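Local coordinates for protein 2-methyl-3-hydroxypyridine-5-carboxylic acid oxygenase (PDB 3ALJ) that probably catalyses the FAD-dependent, ring-opening oxygenation of 2-methyl-3-hydroxypyridine-5-carboxylic acid, a step of vitamin B6 breakdown, at residues Gly52-His57 and Leu99-Met104; Thr78-Glu83 and Trp196-Asp201. All coordinates share one frame; numbering follows the deposited sequence.

Contact 1 of 2, residues Gly52-His57 and Leu99-Met104. With FAD (flavin-adenine dinucleotide), chain B.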
loop_
_atom_site.group_PDB
_atom_site.type_symbol
_atom_site.label_atom_id
_atom_site.label_comp_id
_atom_site.label_asym_id
_atom_site.label_seq_id
_atom_site.Cartn_x
_atom_site.Cartn_y
_atom_site.Cartn_z
ATOM N N GLY A 52 -2.419 6.400 7.017
ATOM C CA GLY A 52 -1.052 5.865 7.325
ATOM C C GLY A 52 -0.700 4.654 6.519
ATOM O O GLY A 52 -1.631 4.029 5.916
ATOM N N ILE A 53 0.615 4.253 6.547
ATOM C CA ILE A 53 0.986 3.087 5.808
ATOM C C ILE A 53 2.261 2.550 6.407
ATOM O O ILE A 53 3.097 3.296 6.878
ATOM C CB ILE A 53 1.135 3.399 4.286
ATOM C CG1 ILE A 53 1.243 2.081 3.457
ATOM C CG2 ILE A 53 2.313 4.356 3.960
ATOM C CD1 ILE A 53 1.153 2.443 1.945
ATOM N N TYR A 54 2.345 1.216 6.426
ATOM C CA TYR A 54 3.612 0.508 6.735
ATOM C C TYR A 54 4.381 0.120 5.484
ATOM O O TYR A 54 3.759 -0.420 4.517
ATOM C CB TYR A 54 3.326 -0.803 7.482
ATOM C CG TYR A 54 2.877 -0.664 8.918
ATOM C CD1 TYR A 54 1.799 0.137 9.331
ATOM C CD2 TYR A 54 3.527 -1.406 9.891
ATOM C CE1 TYR A 54 1.441 0.241 10.642
ATOM C CE2 TYR A 54 3.138 -1.395 11.237
ATOM C CZ TYR A 54 2.102 -0.531 11.616
ATOM O OH TYR A 54 1.721 -0.442 12.921
ATOM N N LEU A 55 5.697 0.295 5.442
ATOM C CA LEU A 55 6.557 -0.299 4.433
ATOM C C LEU A 55 7.551 -1.177 5.131
ATOM O O LEU A 55 7.806 -0.994 6.321
ATOM C CB LEU A 55 7.317 0.754 3.579
ATOM C CG LEU A 55 6.380 1.683 2.702
ATOM C CD1 LEU A 55 7.341 2.522 1.887
ATOM C CD2 LEU A 55 5.476 0.788 1.797
ATOM N N TRP A 56 8.092 -2.116 4.384
ATOM C CA TRP A 56 9.111 -3.039 4.903
ATOM C C TRP A 56 10.324 -2.951 4.018
ATOM O O TRP A 56 10.352 -2.244 3.010
ATOM C CB TRP A 56 8.592 -4.460 4.915
ATOM C CG TRP A 56 7.245 -4.612 5.636
ATOM C CD1 TRP A 56 6.009 -4.216 5.152
ATOM C CD2 TRP A 56 6.995 -5.151 6.942
ATOM N NE1 TRP A 56 5.003 -4.459 6.087
ATOM C CE2 TRP A 56 5.597 -5.040 7.198
ATOM C CE3 TRP A 56 7.829 -5.769 7.899
ATOM C CZ2 TRP A 56 5.018 -5.515 8.382
ATOM C CZ3 TRP A 56 7.261 -6.216 9.080
ATOM C CH2 TRP A 56 5.895 -6.132 9.327
ATOM N N HIS A 57 11.364 -3.723 4.336
ATOM C CA HIS A 57 12.540 -3.776 3.568
ATOM C C HIS A 57 12.329 -3.822 2.062
ATOM O O HIS A 57 12.999 -3.083 1.354
ATOM C CB HIS A 57 13.303 -5.100 4.019
ATOM C CG HIS A 57 14.368 -5.601 3.080
ATOM N ND1 HIS A 57 14.110 -6.664 2.236
ATOM C CD2 HIS A 57 15.633 -5.190 2.825
ATOM C CE1 HIS A 57 15.208 -6.910 1.510
ATOM N NE2 HIS A 57 16.155 -6.025 1.843
ATOM N N LEU A 99 15.091 -6.973 10.208
ATOM C CA LEU A 99 14.519 -6.621 8.911
ATOM C C LEU A 99 13.993 -5.167 8.973
ATOM O O LEU A 99 13.173 -4.854 9.845
ATOM C CB LEU A 99 13.329 -7.528 8.703
ATOM C CG LEU A 99 12.486 -7.331 7.472
ATOM C CD1 LEU A 99 13.123 -7.818 6.278
ATOM C CD2 LEU A 99 11.112 -8.100 7.727
ATOM N N PRO A 100 14.461 -4.344 8.030
ATOM C CA PRO A 100 13.947 -2.958 8.058
ATOM C C PRO A 100 12.430 -2.806 7.823
ATOM O O PRO A 100 11.829 -3.596 7.111
ATOM C CB PRO A 100 14.719 -2.338 6.917
ATOM C CG PRO A 100 16.090 -3.113 6.882
ATOM C CD PRO A 100 15.651 -4.483 7.165
ATOM N N TRP A 101 11.830 -1.837 8.545
ATOM C CA TRP A 101 10.400 -1.505 8.353
ATOM C C TRP A 101 10.226 -0.109 8.797
ATOM O O TRP A 101 11.095 0.501 9.426
ATOM C CB TRP A 101 9.486 -2.531 9.081
ATOM C CG TRP A 101 9.657 -2.622 10.570
ATOM C CD1 TRP A 101 10.779 -3.076 11.283
ATOM C CD2 TRP A 101 8.656 -2.321 11.564
ATOM N NE1 TRP A 101 10.532 -3.002 12.660
ATOM C CE2 TRP A 101 9.228 -2.555 12.846
ATOM C CE3 TRP A 101 7.301 -1.809 11.513
ATOM C CZ2 TRP A 101 8.526 -2.376 14.037
ATOM C CZ3 TRP A 101 6.622 -1.682 12.652
ATOM C CH2 TRP A 101 7.179 -1.931 13.911
ATOM N N ARG A 102 9.061 0.460 8.458
ATOM C CA ARG A 102 8.873 1.900 8.643
ATOM C C ARG A 102 7.421 2.205 8.610
ATOM O O ARG A 102 6.642 1.605 7.803
ATOM C CB ARG A 102 9.534 2.676 7.455
ATOM C CG ARG A 102 9.948 4.123 7.835
ATOM C CD ARG A 102 11.175 4.097 8.854
ATOM N NE ARG A 102 11.675 5.450 9.000
ATOM C CZ ARG A 102 12.792 5.673 9.691
ATOM N NH1 ARG A 102 13.373 4.703 10.397
ATOM N NH2 ARG A 102 13.335 6.853 9.724
ATOM N N ILE A 103 6.959 3.140 9.430
ATOM C CA ILE A 103 5.561 3.632 9.452
ATOM C C ILE A 103 5.635 5.103 9.068
ATOM O O ILE A 103 6.549 5.850 9.452
ATOM C CB ILE A 103 4.935 3.517 10.814
ATOM C CG1 ILE A 103 5.009 2.033 11.273
ATOM C CG2 ILE A 103 3.502 3.961 10.791
ATOM C CD1 ILE A 103 4.499 1.849 12.697
ATOM N N MET A 104 4.633 5.517 8.267
ATOM C CA MET A 104 4.600 6.941 7.784
ATOM C C MET A 104 3.171 7.260 7.431
ATOM O O MET A 104 2.344 6.396 7.203
ATOM C CB MET A 104 5.501 7.168 6.562
ATOM C CG MET A 104 5.041 6.245 5.386
ATOM S SD MET A 104 6.430 5.907 4.245
ATOM C CE MET A 104 7.290 4.617 5.265
HETATM P PA FAD B . -3.969 3.337 -5.747
HETATM O O1A FAD B . -3.142 3.714 -4.557
HETATM O O2A FAD B . -5.353 3.080 -5.588
HETATM O O5B FAD B . -3.751 4.499 -6.807
HETATM C C5B FAD B . -4.445 4.482 -8.098
HETATM C C4B FAD B . -4.394 5.942 -8.500
HETATM O O4B FAD B . -5.009 5.895 -9.833
HETATM C C3B FAD B . -5.257 6.855 -7.709
HETATM O O3B FAD B . -4.571 8.087 -7.404
HETATM C C2B FAD B . -6.538 7.025 -8.602
HETATM O O2B FAD B . -7.197 8.290 -8.420
HETATM C C1B FAD B . -5.986 7.004 -9.990
HETATM N N9A FAD B . -6.870 6.458 -10.970
HETATM C C8A FAD B . -7.873 5.525 -10.831
HETATM N N7A FAD B . -8.424 5.216 -12.015
HETATM C C5A FAD B . -7.758 5.988 -12.955
HETATM C C6A FAD B . -7.823 6.035 -14.345
HETATM N N6A FAD B . -8.743 5.276 -15.031
HETATM N N1A FAD B . -6.988 6.880 -14.953
HETATM C C2A FAD B . -6.122 7.659 -14.295
HETATM N N3A FAD B . -5.975 7.635 -12.938
HETATM C C4A FAD B . -6.798 6.757 -12.301
HETATM N N1 FAD B . -0.163 -1.485 1.732
HETATM C C2 FAD B . 1.031 -1.463 2.297
HETATM O O2 FAD B . 2.083 -1.661 1.668
HETATM N N3 FAD B . 1.147 -1.226 3.666
HETATM C C4 FAD B . 0.029 -0.967 4.461
HETATM O O4 FAD B . 0.206 -0.600 5.683
HETATM C C4X FAD B . -1.208 -1.016 3.842
HETATM N N5 FAD B . -2.399 -0.872 4.634
HETATM C C5X FAD B . -3.631 -0.992 4.018
HETATM C C6 FAD B . -4.815 -0.963 4.776
HETATM C C7 FAD B . -6.040 -1.015 4.162
HETATM C C7M FAD B . -7.328 -0.962 5.033
HETATM C C8 FAD B . -6.131 -1.171 2.795
HETATM C C8M FAD B . -7.492 -1.274 2.069
HETATM C C9 FAD B . -4.960 -1.209 2.025
HETATM C C9A FAD B . -3.685 -1.165 2.641
HETATM N N10 FAD B . -2.445 -1.247 1.867
HETATM C C10 FAD B . -1.253 -1.219 2.486
HETATM C "C1'" FAD B . -2.540 -1.463 0.345
HETATM C "C2'" FAD B . -2.320 -0.132 -0.361
HETATM O "O2'" FAD B . -3.286 0.825 0.121
HETATM C "C3'" FAD B . -2.599 -0.304 -1.866
HETATM O "O3'" FAD B . -2.153 -1.663 -2.236
HETATM C "C4'" FAD B . -1.847 0.618 -2.734
HETATM O "O4'" FAD B . -2.304 1.963 -2.415
HETATM C "C5'" FAD B . -2.146 0.395 -4.180
HETATM O "O5'" FAD B . -1.407 1.339 -4.949
HETATM P P FAD B . -1.821 1.504 -6.465
HETATM O O1P FAD B . -0.952 2.569 -6.984
HETATM O O2P FAD B . -1.878 0.191 -7.182
HETATM O O3P FAD B . -3.359 2.000 -6.415
#

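Contact 2 of 2, residues Thr78-Glu83 and Trp196-Asp201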
loop_
_atom_site.group_PDB
_atom_site.type_symbol
_atom_site.label_atom_id
_atom_site.label_comp_id
_atom_site.label_asym_id
_atom_site.label_seq_id
_atom_site.Cartn_x
_atom_site.Cartn_y
_atom_site.Cartn_z
ATOM N N THR A 78 10.645 4.056 12.650
ATOM C CA THR A 78 10.687 2.614 12.892
ATOM C C THR A 78 10.402 2.373 14.364
ATOM O O THR A 78 11.287 2.709 15.220
ATOM C CB THR A 78 12.027 1.859 12.542
ATOM O OG1 THR A 78 12.354 2.122 11.149
ATOM C CG2 THR A 78 11.936 0.330 12.754
ATOM N N PRO A 79 9.262 1.807 14.783
ATOM C CA PRO A 79 9.075 1.536 16.214
ATOM C C PRO A 79 10.185 0.590 16.760
ATOM O O PRO A 79 10.743 -0.224 16.045
ATOM C CB PRO A 79 7.707 0.773 16.265
ATOM C CG PRO A 79 7.004 1.280 15.016
ATOM C CD PRO A 79 8.113 1.314 13.943
ATOM N N PRO A 80 10.409 0.727 18.110
ATOM C CA PRO A 80 11.373 -0.246 18.702
ATOM C C PRO A 80 10.899 -1.641 18.634
ATOM O O PRO A 80 11.730 -2.532 18.665
ATOM C CB PRO A 80 11.403 0.104 20.181
ATOM C CG PRO A 80 10.870 1.507 20.248
ATOM C CD PRO A 80 9.926 1.779 19.014
ATOM N N THR A 81 9.597 -1.924 18.620
ATOM C CA THR A 81 9.072 -3.241 18.518
ATOM C C THR A 81 7.655 -3.192 17.909
ATOM O O THR A 81 6.983 -2.145 17.980
ATOM C CB THR A 81 9.004 -3.969 19.897
ATOM O OG1 THR A 81 8.748 -5.383 19.612
ATOM C CG2 THR A 81 8.100 -3.411 20.853
ATOM N N TYR A 82 7.296 -4.324 17.278
ATOM C CA TYR A 82 5.883 -4.548 16.853
ATOM C C TYR A 82 5.270 -5.457 17.920
ATOM O O TYR A 82 5.575 -6.625 18.049
ATOM C CB TYR A 82 5.928 -5.195 15.481
ATOM C CG TYR A 82 4.614 -5.290 14.799
ATOM C CD1 TYR A 82 3.494 -5.934 15.428
ATOM C CD2 TYR A 82 4.443 -4.752 13.506
ATOM C CE1 TYR A 82 2.257 -6.020 14.706
ATOM C CE2 TYR A 82 3.239 -4.877 12.808
ATOM C CZ TYR A 82 2.190 -5.481 13.418
ATOM O OH TYR A 82 0.974 -5.682 12.733
ATOM N N GLU A 83 4.398 -4.780 18.738
ATOM C CA GLU A 83 3.782 -5.438 19.908
ATOM C C GLU A 83 2.303 -5.838 19.572
ATOM O O GLU A 83 1.646 -5.103 18.853
ATOM C CB GLU A 83 3.887 -4.527 21.106
ATOM C CG GLU A 83 3.293 -5.134 22.369
ATOM C CD GLU A 83 3.556 -4.278 23.618
ATOM O OE1 GLU A 83 3.883 -3.087 23.490
ATOM O OE2 GLU A 83 3.268 -4.804 24.712
ATOM N N TRP A 196 4.974 3.865 24.219
ATOM C CA TRP A 196 4.123 4.571 23.239
ATOM C C TRP A 196 4.826 4.871 21.911
ATOM O O TRP A 196 4.160 5.468 21.078
ATOM C CB TRP A 196 3.484 5.794 23.888
ATOM C CG TRP A 196 2.657 5.405 25.069
ATOM C CD1 TRP A 196 2.867 5.864 26.358
ATOM C CD2 TRP A 196 1.487 4.577 25.135
ATOM N NE1 TRP A 196 1.882 5.366 27.187
ATOM C CE2 TRP A 196 1.086 4.483 26.482
ATOM C CE3 TRP A 196 0.809 3.722 24.183
ATOM C CZ2 TRP A 196 -0.085 3.768 26.892
ATOM C CZ3 TRP A 196 -0.353 2.960 24.606
ATOM C CH2 TRP A 196 -0.753 2.994 25.957
ATOM N N ASP A 197 6.074 4.494 21.761
ATOM C CA ASP A 197 6.701 4.489 20.444
ATOM C C ASP A 197 6.495 3.185 19.678
ATOM O O ASP A 197 6.862 3.117 18.504
ATOM C CB ASP A 197 8.182 4.853 20.562
ATOM C CG ASP A 197 8.399 6.272 21.045
ATOM O OD1 ASP A 197 7.572 7.150 20.871
ATOM O OD2 ASP A 197 9.550 6.434 21.587
ATOM N N ASN A 198 5.940 2.182 20.349
ATOM C CA ASN A 198 5.795 0.857 19.695
ATOM C C ASN A 198 4.612 0.957 18.678
ATOM O O ASN A 198 3.661 1.693 18.851
ATOM C CB ASN A 198 5.372 -0.249 20.711
ATOM C CG ASN A 198 6.448 -0.629 21.727
ATOM O OD1 ASN A 198 6.169 -1.500 22.625
ATOM N ND2 ASN A 198 7.574 -0.030 21.652
ATOM N N THR A 199 4.681 0.004 17.690
ATOM C CA THR A 199 3.398 -0.489 17.107
ATOM C C THR A 199 2.797 -1.335 18.170
ATOM O O THR A 199 3.454 -2.191 18.799
ATOM C CB THR A 199 3.682 -1.370 15.878
ATOM O OG1 THR A 199 3.971 -0.496 14.779
ATOM C CG2 THR A 199 2.440 -2.226 15.581
ATOM N N ILE A 200 1.496 -1.132 18.403
ATOM C CA ILE A 200 0.729 -2.009 19.306
ATOM C C ILE A 200 -0.565 -2.366 18.584
ATOM O O ILE A 200 -1.444 -1.493 18.313
ATOM C CB ILE A 200 0.393 -1.329 20.649
ATOM C CG1 ILE A 200 1.650 -0.681 21.261
ATOM C CG2 ILE A 200 -0.131 -2.446 21.607
ATOM C CD1 ILE A 200 1.297 0.163 22.530
ATOM N N ASP A 201 -0.740 -3.656 18.282
ATOM C CA ASP A 201 -1.988 -4.158 17.658
ATOM C C ASP A 201 -2.868 -4.663 18.772
ATOM O O ASP A 201 -2.576 -5.710 19.373
ATOM C CB ASP A 201 -1.629 -5.271 16.646
ATOM C CG ASP A 201 -2.813 -5.617 15.820
ATOM O OD1 ASP A 201 -3.880 -4.945 15.960
ATOM O OD2 ASP A 201 -2.736 -6.545 14.987
HETATM O O HOH W 1 -0.556 -7.425 13.842
#

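Contact 1 of 2, residues Gly52-His57 and Leu99-Met104
Y54 and I103 face each other as a non-hydrogen-bonded pair of a two-stranded antiparallel ribbon, strands 52-56 and 101-105, beside the flavin of this FAD-binding fold. Packing is close on the face carrying Y54, W56, W101 and I103. With Y54 CG beside its backbone N (chi1 -73°), the phenol ring lies alongside I103, whose CG1 stands over the ring centre in a CH-pi contact, 3.8 Å from the centroid. I103 CD1 reaches on to Y54 CZ at 3.5 Å. A second neighbour, the W101 indole, turns its edge to the phenol, CZ3 lying 3.8 Å from Y54 CE2. Y54 OH continues to the hydroxyls of S215 and T199. With an alanine here, I103 CG1 and the W101 edge would probably face a gap, and the S215 and T199 hydroxyls would lose this partner. On the other face I53 CG2 lies 3.6 Å from M104 CG, and the bent methionine chain carries CE across to L55, with L109 of helix 106-119 against all three. A weak bond from H57 N to P100 O ends the ladder. The looser side is that of the partly exposed P100 and R102, whose guanidinium leads off to S76, T78 and L73. Backbone hydrogen-bonds the flavin: Y54 N donates to FAD O4 at 2.9 Å and FAD N3 to Y54 O at 2.9 Å, with I53 CG1 packed 3.3 Å from FAD N3.

Contact 2 of 2, residues Thr78-Glu83 and Trp196-Asp201
The carbonyl oxygen of E83 receives two groups from the facing strand: D201 N donates a hydrogen bond at 2.8 Å, with 165° at the hydrogen, and I200 CA adds a C-H...O contact at 3.3 Å. They belong to a parallel pair, strands 82-86 and 199-203, inside a mixed seven-stranded sheet, with Y82 beside T199 and E83 beside I200. The ladder goes on through E83 N to T199 O at 2.8 Å, a donor lying 35° above the carbonyl plane. T199 N closes it with a longer bond of 3.2 Å to T81 O.

On the face of Y82 and T199, the phenol ring lies across the threonine. T199 CG2 points at the middle of the ring, 3.6 Å from the Y82 centroid and almost on the ring normal, a CH-pi contact over the face. Y82 CG is anti to its backbone N (chi1 -170°), which lays the ring over that methyl; F358 meets the same ring edge-to-face. The other branch, T199 OG1, has P79 CG alongside.

Before the strands pair, P79 and P80 pack on the backbone of D197, P79 CB coming within 3.3 Å of D197 O. That oxygen also accepts a bond from H77, and the D197 carboxylate forms salt bridges with R186 and K188. On the face away from Y82 and T199, E83 runs extended, and its OE2 is held by S90 and W85 NE1. A water bridges Y82 and D201: D201 OD2, paired with R211, accepts a hydrogen bond from it at 2.6 Å, and the same water is hydrogen-bonded to Y82 OH at 2.6 Å.

The centres of contacts 1 and 2 lie about 12 Å apart, and their segments alternate along the chain: 52-57, 78-83, 99-104, then 196-201. Contact 1 is the small antiparallel ribbon against the flavin; contact 2 belongs to the seven-stranded mixed sheet, yet all four segments lie within the FAD-binding domain. The two meet directly. T78 OG1 sits 2.7 Å from W101 O and 2.9 Å from R102 NH1, both probable hydrogen bonds, while W101 CH2 packs on P79 CD and I103 CD1 on T199 OG1. The large sheet is therefore joined to the flavin through the ribbon.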